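Local coordinates for protein UDP-galactopyranose mutase (Deinococcus radiodurans, PDB 3HDQ) that probably interconverts UDP-galactopyranose and UDP-galactofuranose as a flavoenzyme, and binds FAD together with UDP-galactose, at residues L44-A49 with Q227-S232; R61-I64 with A68-C71; L78-G83 with H220-M225. One frame throughout, in Å; residues are numbered along the deposited sequence.

Interaction 1: residues L44-A49 with Q227-S232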
loop_
_atom_site.group_PDB
_atom_site.type_symbol
_atom_site.label_atom_id
_atom_site.label_comp_id
_atom_site.label_asym_id
_atom_site.label_seq_id
_atom_site.Cartn_x
_atom_site.Cartn_y
_atom_site.Cartn_z
ATOM N N LEU A 44 -16.335 6.263 -10.135
ATOM C CA LEU A 44 -17.752 5.982 -9.905
ATOM C C LEU A 44 -18.035 5.591 -8.441
ATOM O O LEU A 44 -19.074 5.941 -7.879
ATOM C CB LEU A 44 -18.272 4.941 -10.895
ATOM C CG LEU A 44 -18.650 5.546 -12.253
ATOM C CD1 LEU A 44 -18.553 4.529 -13.384
ATOM C CD2 LEU A 44 -20.061 6.164 -12.187
ATOM N N ALA A 45 -17.091 4.903 -7.812
ATOM C CA ALA A 45 -17.248 4.591 -6.396
ATOM C C ALA A 45 -17.278 5.878 -5.578
ATOM O O ALA A 45 -18.091 6.028 -4.667
ATOM C CB ALA A 45 -16.141 3.670 -5.918
ATOM N N GLU A 46 -16.399 6.816 -5.911
ATOM C CA GLU A 46 -16.329 8.076 -5.168
ATOM C C GLU A 46 -17.587 8.929 -5.357
ATOM O O GLU A 46 -18.154 9.432 -4.384
ATOM C CB GLU A 46 -15.072 8.872 -5.556
ATOM C CG GLU A 46 -14.856 10.143 -4.736
ATOM C CD GLU A 46 -15.618 11.339 -5.287
ATOM O OE1 GLU A 46 -15.720 11.475 -6.526
ATOM O OE2 GLU A 46 -16.113 12.151 -4.481
ATOM N N ARG A 47 -18.004 9.095 -6.613
ATOM C CA ARG A 47 -19.198 9.872 -6.936
ATOM C C ARG A 47 -20.454 9.274 -6.304
ATOM O O ARG A 47 -21.204 9.977 -5.648
ATOM C CB ARG A 47 -19.382 9.992 -8.449
ATOM C CG ARG A 47 -18.305 10.826 -9.146
ATOM C CD ARG A 47 -18.476 12.326 -8.870
ATOM N NE ARG A 47 -18.078 12.668 -7.509
ATOM C CZ ARG A 47 -18.578 13.683 -6.814
ATOM N NH1 ARG A 47 -18.155 13.915 -5.576
ATOM N NH2 ARG A 47 -19.507 14.456 -7.355
ATOM N N LEU A 48 -20.681 7.981 -6.508
ATOM C CA LEU A 48 -21.870 7.338 -5.958
ATOM C C LEU A 48 -21.859 7.429 -4.418
ATOM O O LEU A 48 -22.890 7.684 -3.790
ATOM C CB LEU A 48 -21.977 5.879 -6.420
ATOM C CG LEU A 48 -22.664 5.402 -7.719
ATOM C CD1 LEU A 48 -23.829 6.287 -8.166
ATOM C CD2 LEU A 48 -21.696 5.137 -8.866
ATOM N N ALA A 49 -20.679 7.253 -3.823
ATOM C CA ALA A 49 -20.535 7.292 -2.364
ATOM C C ALA A 49 -20.926 8.649 -1.785
ATOM O O ALA A 49 -21.565 8.727 -0.725
ATOM C CB ALA A 49 -19.113 6.953 -1.963
ATOM N N GLN A 227 -6.254 6.117 -2.795
ATOM C CA GLN A 227 -6.665 5.888 -1.412
ATOM C C GLN A 227 -7.618 6.975 -0.923
ATOM O O GLN A 227 -8.633 6.667 -0.302
ATOM C CB GLN A 227 -5.450 5.729 -0.476
ATOM C CG GLN A 227 -4.793 4.350 -0.606
ATOM C CD GLN A 227 -3.411 4.234 0.049
ATOM O OE1 GLN A 227 -2.871 5.201 0.590
ATOM N NE2 GLN A 227 -2.834 3.029 -0.010
ATOM N N ASN A 228 -7.300 8.235 -1.220
ATOM C CA ASN A 228 -8.204 9.348 -0.915
ATOM C C ASN A 228 -9.570 9.215 -1.618
ATOM O O ASN A 228 -10.616 9.517 -1.032
ATOM C CB ASN A 228 -7.559 10.702 -1.268
ATOM C CG ASN A 228 -6.338 11.031 -0.398
ATOM O OD1 ASN A 228 -6.224 10.591 0.756
ATOM N ND2 ASN A 228 -5.420 11.815 -0.957
ATOM N N MET A 229 -9.560 8.756 -2.869
ATOM C CA MET A 229 -10.792 8.584 -3.645
ATOM C C MET A 229 -11.739 7.532 -3.049
ATOM O O MET A 229 -12.961 7.646 -3.143
ATOM C CB MET A 229 -10.454 8.202 -5.086
ATOM C CG MET A 229 -10.824 9.234 -6.131
ATOM S SD MET A 229 -10.230 8.770 -7.784
ATOM C CE MET A 229 -8.542 9.248 -7.584
ATOM N N LEU A 230 -11.164 6.506 -2.437
ATOM C CA LEU A 230 -11.952 5.395 -1.913
ATOM C C LEU A 230 -12.117 5.473 -0.393
ATOM O O LEU A 230 -12.488 4.489 0.242
ATOM C CB LEU A 230 -11.300 4.064 -2.304
ATOM C CG LEU A 230 -11.011 3.843 -3.795
ATOM C CD1 LEU A 230 -10.363 2.483 -4.024
ATOM C CD2 LEU A 230 -12.283 3.957 -4.590
ATOM N N SER A 231 -11.857 6.641 0.186
ATOM C CA SER A 231 -11.838 6.777 1.644
ATOM C C SER A 231 -13.211 6.893 2.311
ATOM O O SER A 231 -13.335 6.634 3.509
ATOM C CB SER A 231 -10.970 7.972 2.067
ATOM O OG SER A 231 -11.538 9.177 1.595
ATOM N N SER A 232 -14.223 7.310 1.554
ATOM C CA SER A 232 -15.566 7.492 2.106
ATOM C C SER A 232 -16.031 6.287 2.928
ATOM O O SER A 232 -15.751 5.140 2.579
ATOM C CB SER A 232 -16.586 7.763 0.997
ATOM O OG SER A 232 -17.913 7.564 1.471
#

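Interaction 2: residues R61-I64 with A68-C71. With FAD (flavin-adenine dinucleotide), chain L.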
loop_
_atom_site.group_PDB
_atom_site.type_symbol
_atom_site.label_atom_id
_atom_site.label_comp_id
_atom_site.label_asym_id
_atom_site.label_seq_id
_atom_site.Cartn_x
_atom_site.Cartn_y
_atom_site.Cartn_z
ATOM N N ARG A 61 -7.113 -8.136 -8.285
ATOM C CA ARG A 61 -5.731 -7.840 -7.893
ATOM C C ARG A 61 -5.669 -7.570 -6.393
ATOM O O ARG A 61 -6.702 -7.327 -5.774
ATOM C CB ARG A 61 -5.171 -6.670 -8.705
ATOM C CG ARG A 61 -4.840 -7.062 -10.132
ATOM C CD ARG A 61 -4.650 -5.849 -11.011
ATOM N NE ARG A 61 -4.106 -6.237 -12.311
ATOM C CZ ARG A 61 -4.132 -5.467 -13.391
ATOM N NH1 ARG A 61 -4.673 -4.260 -13.331
ATOM N NH2 ARG A 61 -3.623 -5.909 -14.535
ATOM N N PRO A 62 -4.471 -7.642 -5.794
ATOM C CA PRO A 62 -4.390 -7.451 -4.340
ATOM C C PRO A 62 -4.210 -5.993 -3.970
ATOM O O PRO A 62 -3.883 -5.706 -2.827
ATOM C CB PRO A 62 -3.122 -8.216 -3.940
ATOM C CG PRO A 62 -2.399 -8.554 -5.259
ATOM C CD PRO A 62 -3.154 -7.923 -6.390
ATOM N N HIS A 63 -4.415 -5.085 -4.917
ATOM C CA HIS A 63 -4.223 -3.661 -4.657
ATOM C C HIS A 63 -5.248 -2.860 -5.447
ATOM O O HIS A 63 -5.848 -3.386 -6.376
ATOM C CB HIS A 63 -2.820 -3.246 -5.086
ATOM C CG HIS A 63 -2.573 -3.435 -6.550
ATOM N ND1 HIS A 63 -3.184 -2.657 -7.509
ATOM C CD2 HIS A 63 -1.805 -4.329 -7.221
ATOM C CE1 HIS A 63 -2.796 -3.057 -8.709
ATOM N NE2 HIS A 63 -1.960 -4.069 -8.561
ATOM N N ILE A 64 -5.438 -1.593 -5.085
ATOM C CA ILE A 64 -6.333 -0.702 -5.815
ATOM C C ILE A 64 -5.594 -0.015 -6.977
ATOM O O ILE A 64 -4.396 -0.239 -7.182
ATOM C CB ILE A 64 -6.942 0.376 -4.881
ATOM C CG1 ILE A 64 -5.833 1.258 -4.289
ATOM C CG2 ILE A 64 -7.755 -0.285 -3.771
ATOM C CD1 ILE A 64 -6.312 2.367 -3.375
ATOM N N ALA A 68 -2.830 1.844 -13.050
ATOM C CA ALA A 68 -2.156 3.072 -12.670
ATOM C C ALA A 68 -1.584 2.969 -11.262
ATOM O O ALA A 68 -1.013 3.924 -10.739
ATOM C CB ALA A 68 -3.104 4.243 -12.774
ATOM N N TYR A 69 -1.743 1.805 -10.651
ATOM C CA TYR A 69 -1.204 1.576 -9.323
ATOM C C TYR A 69 0.292 1.870 -9.314
ATOM O O TYR A 69 1.003 1.508 -10.253
ATOM C CB TYR A 69 -1.444 0.118 -8.942
ATOM C CG TYR A 69 -0.780 -0.332 -7.660
ATOM C CD1 TYR A 69 -1.269 0.070 -6.428
ATOM C CD2 TYR A 69 0.305 -1.189 -7.684
ATOM C CE1 TYR A 69 -0.687 -0.363 -5.250
ATOM C CE2 TYR A 69 0.897 -1.625 -6.517
ATOM C CZ TYR A 69 0.396 -1.202 -5.303
ATOM O OH TYR A 69 0.976 -1.621 -4.137
ATOM N N ASP A 70 0.774 2.526 -8.263
ATOM C CA ASP A 70 2.216 2.642 -8.061
ATOM C C ASP A 70 2.647 2.233 -6.646
ATOM O O ASP A 70 1.833 2.165 -5.726
ATOM C CB ASP A 70 2.736 4.042 -8.427
ATOM C CG ASP A 70 2.119 5.139 -7.598
ATOM O OD1 ASP A 70 2.109 6.286 -8.080
ATOM O OD2 ASP A 70 1.654 4.872 -6.471
ATOM N N CYS A 71 3.926 1.946 -6.484
ATOM C CA CYS A 71 4.429 1.477 -5.204
ATOM C C CYS A 71 5.942 1.640 -5.123
ATOM O O CYS A 71 6.627 1.840 -6.132
ATOM C CB CYS A 71 4.071 0.005 -5.019
ATOM S SG CYS A 71 4.891 -1.048 -6.218
HETATM P PA FAD L . -7.987 -0.697 -15.457
HETATM O O1A FAD L . -6.895 -0.012 -14.878
HETATM O O2A FAD L . -7.505 -1.709 -16.304
HETATM O O5B FAD L . -8.786 -1.312 -14.284
HETATM C C5B FAD L . -9.777 -2.259 -14.416
HETATM C C4B FAD L . -9.699 -3.146 -13.217
HETATM O O4B FAD L . -10.681 -4.117 -13.279
HETATM C C3B FAD L . -8.382 -3.884 -13.229
HETATM O O3B FAD L . -7.573 -3.560 -12.148
HETATM C C2B FAD L . -8.765 -5.324 -13.172
HETATM O O2B FAD L . -7.949 -5.983 -12.281
HETATM C C1B FAD L . -10.195 -5.277 -12.720
HETATM N N9A FAD L . -10.922 -6.479 -13.118
HETATM C C8A FAD L . -11.069 -7.005 -14.339
HETATM N N7A FAD L . -11.787 -8.097 -14.270
HETATM C C5A FAD L . -12.115 -8.300 -13.005
HETATM C C6A FAD L . -12.841 -9.272 -12.353
HETATM N N6A FAD L . -13.504 -10.155 -13.017
HETATM N N1A FAD L . -13.011 -9.217 -11.016
HETATM C C2A FAD L . -12.454 -8.213 -10.308
HETATM N N3A FAD L . -11.744 -7.261 -10.948
HETATM C C4A FAD L . -11.562 -7.300 -12.265
HETATM N N1 FAD L . -2.696 6.649 -19.700
HETATM C C2 FAD L . -2.324 7.933 -19.655
HETATM O O2 FAD L . -3.129 8.811 -19.573
HETATM N N3 FAD L . -1.018 8.215 -19.696
HETATM C C4 FAD L . -0.100 7.222 -19.778
HETATM O O4 FAD L . 1.060 7.458 -19.815
HETATM C C4X FAD L . -0.500 5.939 -19.837
HETATM N N5 FAD L . 0.423 4.961 -19.935
HETATM C C5X FAD L . 0.023 3.675 -19.989
HETATM C C6 FAD L . 0.971 2.685 -20.075
HETATM C C7 FAD L . 0.579 1.378 -20.129
HETATM C C7M FAD L . 1.583 0.305 -20.229
HETATM C C8 FAD L . -0.747 1.056 -20.082
HETATM C C8M FAD L . -1.119 -0.377 -20.153
HETATM C C9 FAD L . -1.697 2.052 -19.987
HETATM C C9A FAD L . -1.321 3.371 -19.946
HETATM N N10 FAD L . -2.245 4.370 -19.843
HETATM C C10 FAD L . -1.816 5.649 -19.797
HETATM C "C1'" FAD L . -3.703 4.098 -19.912
HETATM C "C2'" FAD L . -4.330 3.826 -18.564
HETATM O "O2'" FAD L . -3.721 2.683 -18.081
HETATM C "C3'" FAD L . -5.831 3.568 -18.639
HETATM O "O3'" FAD L . -6.573 4.625 -19.060
HETATM C "C4'" FAD L . -6.406 3.442 -17.275
HETATM O "O4'" FAD L . -5.363 2.941 -16.497
HETATM C "C5'" FAD L . -7.595 2.532 -17.357
HETATM O "O5'" FAD L . -8.492 2.636 -16.315
HETATM P P FAD L . -9.600 1.560 -16.177
HETATM O O1P FAD L . -10.241 1.712 -14.931
HETATM O O2P FAD L . -10.531 1.792 -17.216
HETATM O O3P FAD L . -8.942 0.157 -16.351
#

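Interaction 3: residues L78-G83 with H220-M225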
loop_
_atom_site.group_PDB
_atom_site.type_symbol
_atom_site.label_atom_id
_atom_site.label_comp_id
_atom_site.label_asym_id
_atom_site.label_seq_id
_atom_site.Cartn_x
_atom_site.Cartn_y
_atom_site.Cartn_z
ATOM N N LEU A 78 10.031 4.830 -5.998
ATOM C CA LEU A 78 8.638 4.860 -6.433
ATOM C C LEU A 78 8.525 4.454 -7.902
ATOM O O LEU A 78 9.087 5.116 -8.762
ATOM C CB LEU A 78 8.066 6.264 -6.236
ATOM C CG LEU A 78 6.585 6.487 -6.555
ATOM C CD1 LEU A 78 5.683 5.609 -5.674
ATOM C CD2 LEU A 78 6.241 7.955 -6.388
ATOM N N ILE A 79 7.814 3.361 -8.188
ATOM C CA ILE A 79 7.686 2.848 -9.558
ATOM C C ILE A 79 6.239 2.592 -9.965
ATOM O O ILE A 79 5.323 2.609 -9.131
ATOM C CB ILE A 79 8.393 1.502 -9.725
ATOM C CG1 ILE A 79 7.674 0.454 -8.861
ATOM C CG2 ILE A 79 9.868 1.632 -9.395
ATOM C CD1 ILE A 79 8.076 -0.960 -9.105
ATOM N N HIS A 80 6.042 2.343 -11.253
ATOM C CA HIS A 80 4.743 1.888 -11.761
ATOM C C HIS A 80 4.870 0.445 -12.232
ATOM O O HIS A 80 5.452 0.177 -13.287
ATOM C CB HIS A 80 4.266 2.764 -12.920
ATOM C CG HIS A 80 4.306 4.233 -12.628
ATOM N ND1 HIS A 80 4.029 5.189 -13.582
ATOM C CD2 HIS A 80 4.603 4.908 -11.491
ATOM C CE1 HIS A 80 4.146 6.391 -13.045
ATOM N NE2 HIS A 80 4.493 6.249 -11.776
ATOM N N PRO A 81 4.337 -0.497 -11.451
ATOM C CA PRO A 81 4.492 -1.911 -11.819
ATOM C C PRO A 81 3.992 -2.240 -13.231
ATOM O O PRO A 81 4.529 -3.172 -13.828
ATOM C CB PRO A 81 3.658 -2.657 -10.766
ATOM C CG PRO A 81 3.605 -1.706 -9.589
ATOM C CD PRO A 81 3.593 -0.316 -10.193
ATOM N N TYR A 82 3.014 -1.500 -13.755
ATOM C CA TYR A 82 2.437 -1.836 -15.070
ATOM C C TYR A 82 2.816 -0.870 -16.189
ATOM O O TYR A 82 2.014 -0.611 -17.100
ATOM C CB TYR A 82 0.908 -1.940 -14.997
ATOM C CG TYR A 82 0.426 -2.813 -13.871
ATOM C CD1 TYR A 82 0.011 -2.257 -12.663
ATOM C CD2 TYR A 82 0.388 -4.196 -14.004
ATOM C CE1 TYR A 82 -0.417 -3.052 -11.614
ATOM C CE2 TYR A 82 -0.051 -5.009 -12.958
ATOM C CZ TYR A 82 -0.443 -4.427 -11.760
ATOM O OH TYR A 82 -0.875 -5.218 -10.716
ATOM N N GLY A 83 4.033 -0.336 -16.125
ATOM C CA GLY A 83 4.507 0.569 -17.155
ATOM C C GLY A 83 4.279 2.022 -16.796
ATOM O O GLY A 83 3.450 2.338 -15.950
ATOM N N HIS A 220 2.395 12.591 -4.586
ATOM C CA HIS A 220 2.879 11.411 -3.874
ATOM C C HIS A 220 2.490 10.102 -4.540
ATOM O O HIS A 220 2.444 9.048 -3.897
ATOM C CB HIS A 220 2.424 11.452 -2.421
ATOM C CG HIS A 220 2.733 12.753 -1.745
ATOM N ND1 HIS A 220 4.020 13.201 -1.545
ATOM C CD2 HIS A 220 1.918 13.707 -1.234
ATOM C CE1 HIS A 220 3.987 14.376 -0.942
ATOM N NE2 HIS A 220 2.723 14.697 -0.735
ATOM N N GLY A 221 2.211 10.180 -5.839
ATOM C CA GLY A 221 1.895 9.008 -6.626
ATOM C C GLY A 221 0.407 8.724 -6.735
ATOM O O GLY A 221 -0.407 9.285 -6.004
ATOM N N TYR A 222 0.058 7.843 -7.663
ATOM C CA TYR A 222 -1.327 7.472 -7.918
ATOM C C TYR A 222 -1.996 6.777 -6.738
ATOM O O TYR A 222 -3.141 7.062 -6.406
ATOM C CB TYR A 222 -1.390 6.550 -9.146
ATOM C CG TYR A 222 -1.010 7.252 -10.430
ATOM C CD1 TYR A 222 0.265 7.128 -10.965
ATOM C CD2 TYR A 222 -1.924 8.061 -11.088
ATOM C CE1 TYR A 222 0.608 7.782 -12.133
ATOM C CE2 TYR A 222 -1.593 8.720 -12.248
ATOM C CZ TYR A 222 -0.326 8.582 -12.769
ATOM O OH TYR A 222 -0.002 9.247 -13.932
ATOM N N THR A 223 -1.283 5.859 -6.108
ATOM C CA THR A 223 -1.889 5.037 -5.070
ATOM C C THR A 223 -2.429 5.883 -3.919
ATOM O O THR A 223 -3.578 5.696 -3.485
ATOM C CB THR A 223 -0.922 3.941 -4.589
ATOM O OG1 THR A 223 -0.691 3.043 -5.673
ATOM C CG2 THR A 223 -1.500 3.166 -3.405
ATOM N N ARG A 224 -1.612 6.818 -3.449
ATOM C CA ARG A 224 -2.059 7.802 -2.471
ATOM C C ARG A 224 -3.336 8.524 -2.928
ATOM O O ARG A 224 -4.264 8.698 -2.147
ATOM C CB ARG A 224 -0.938 8.803 -2.176
ATOM C CG ARG A 224 0.227 8.170 -1.422
ATOM C CD ARG A 224 -0.097 8.046 0.053
ATOM N NE ARG A 224 -0.367 9.376 0.597
ATOM C CZ ARG A 224 0.582 10.228 0.980
ATOM N NH1 ARG A 224 1.866 9.885 0.895
ATOM N NH2 ARG A 224 0.247 11.424 1.452
ATOM N N MET A 225 -3.377 8.929 -4.197
ATOM C CA MET A 225 -4.540 9.614 -4.757
ATOM C C MET A 225 -5.770 8.695 -4.724
ATOM O O MET A 225 -6.840 9.080 -4.242
ATOM C CB MET A 225 -4.253 10.069 -6.201
ATOM C CG MET A 225 -5.435 10.740 -6.904
ATOM S SD MET A 225 -5.184 10.903 -8.680
ATOM C CE MET A 225 -5.518 9.223 -9.197
#

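Interaction 1: residues L44-A49 with Q227-S232
E46 and M229 meet where helix 39-50 passes the last turn of helix 222-229. The CB of E46 lies 3.4 Å from the carbonyl O of M229, and its CG is almost as near the same oxygen, so an aliphatic stem rests against a helix-end carbonyl. The backbones come together here as well, with the CA atoms of E46 and M229 5.8 Å apart. Two alanines, one turn apart on the same helix, complete the first shell. A45 CB touches L230 CD2 at 4.1 Å, although the CB of L230 points away; the leucine branch swings back to make this apolar contact. A49 CB sits 3.7 Å from S232 OG. Such small side chains are consistent with this close backbone approach.

Beyond this shell, the E46 carboxylate turns off the contact. With CG anti to the backbone N (chi1 -175°) and a bend at chi2 (-85°), the chain carries its oxygens to R47, which grips them side-on: NE to OE1 at 2.8 Å and NH1 to OE2 at 2.9 Å, both meeting the syn sides of the carboxylate. Y97 OH adds a hydrogen bond to OE1 and R100 a salt bridge to OE2, so this buried acid is amply compensated and probably stays ionised. At the other segment, L230 is the first residue to leave helical angles. The following turn is held by S231 OG bonding N228 O at 2.8 Å, while S232 OG bonds N234 N.

Helix 39-50 follows the first strand of the Rossmann-type sheet, near its glycine-rich turn. A45 also packs on V55 and I57 of strand 55-58, and both alanines on I235 of strand 235-239; helix 373-388 touches L44, R47 and L48, while M229 leans on F101.

Interaction 2: residues R61-I64 with A68-C71
Inside one irregular loop, the rings of H63 and Y69 lie nearly flat on one another. Their centroids are 3.8 Å apart and the planes are inclined by just 13°, so this is a face-to-face stack. CG of H63 sits over the centre of the tyrosine ring, and ND1 stands 3.3 Å from Y69 CG. The histidine CB also lies over that face, 3.9 Å from the Y69 centroid, as a CH-pi contact. With chi1 at 62°, the imidazole occupies the crowded position between backbone N and carbonyl carbon, folded back over its own chain. There ND1 donates to I64 O at 2.7 Å, meeting it from above the carbonyl plane, and the same oxygen lies 3.2 Å from Y69 CD1. NE2 is hydrogen-bonded to Y82 OH, which leaves both ring nitrogens engaged and the ring's rotation fixed. Replacing H63 by an alanine would probably leave one face of Y69 without its stacking partner and deprive both I64 O and Y82 OH of a bond.

The opposite face of the imidazole is approached by R61 CB. From there the arginine extends to the cofactor: NH1 makes a weak hydrogen bond to FAD O3B at 3.2 Å, bent to 122°, while FAD O2B lies over a guanidinium face. Y82 adds a cation-pi contact, and D59 OD1 bonds the backbone N of R61. This is the loop after the second strand of a Rossmann-type FAD domain, where R61 reaches the adenosine ribose and D59 also hydrogen-bonds FAD, consistent with the ribose-holding acid that ends this strand in such folds.

Interaction 3: residues L78-G83 with H220-M225
Segment 78-83 leaves strand 78-79 and folds into a type I beta turn from H80 to G83, closed by G83 N to H80 O at 3.2 Å. Segment 220-225 enters helix 222-229 through G221, the N-cap residue, whose backbone angles would jam a CB against the carbonyl O of H220. The backbones stay well apart: CA of L78 to CA of G221 is 7.9 Å, and CA of H80 to CA of Y222 is 9.1 Å, so side chains must bridge the gap. A CB on G221 would also point at L78, whose CD2 comes 4.5 Å from G221 CA; the bare glycine admits the leucine branch.

The strand belongs to the small antiparallel hairpin formed with 71-72, so the contact joins that hairpin to the start of the helix beside the flavin site. D70 helps from the hairpin's approach, since its OD1 accepts the backbone N of Y222.

H80 and Y222 carry the main side-chain contact, a T-shaped pair with centroids 5.7 Å apart and planes at 80°. The tyrosine presents its edge: Y222 CE1 is 3.9 Å from H80 CE1, which lies near the plane of the Y222 ring. With CG anti to its carbonyl carbon (chi1 -51°), H80 brings CE1 and NE2 nearest the tyrosine. The polar ends of the pair converge on one residue, H80 ND1 bonding H85 N and Y222 OH bonding H85 O. H85 is itself an FAD-binding residue, so the pair probably helps to position this backbone. Y222 also packs on M217 and on F39, another FAD-binding residue. On the subunit interface side, R224 makes a salt bridge with D74 of the second subunit, and H220 CB lies 3.7 Å above one face of the R224 guanidinium.

How the interactions relate
From the N terminus, helix 39-50 opens interaction 1, which closes only at 227-232, so its loop encloses the other two contacts. Inside it, 61-64 and 68-71 close a very short loop straight after strand 55-58. Interaction 3 then opens at 78-83 and closes at 220-225; it follows interaction 2 in series, and no two loops cross. I64 packs on Q227 and L230, and the carbonyl O of D70 probably hydrogen-bonds T223 OG1. Interaction 1 ties the end of helix 222-229 to helix 39-50 and interaction 3 ties its start to the hairpin 71-72/78-79, while I64 and D70 bring the loop of interaction 2 against the same helix.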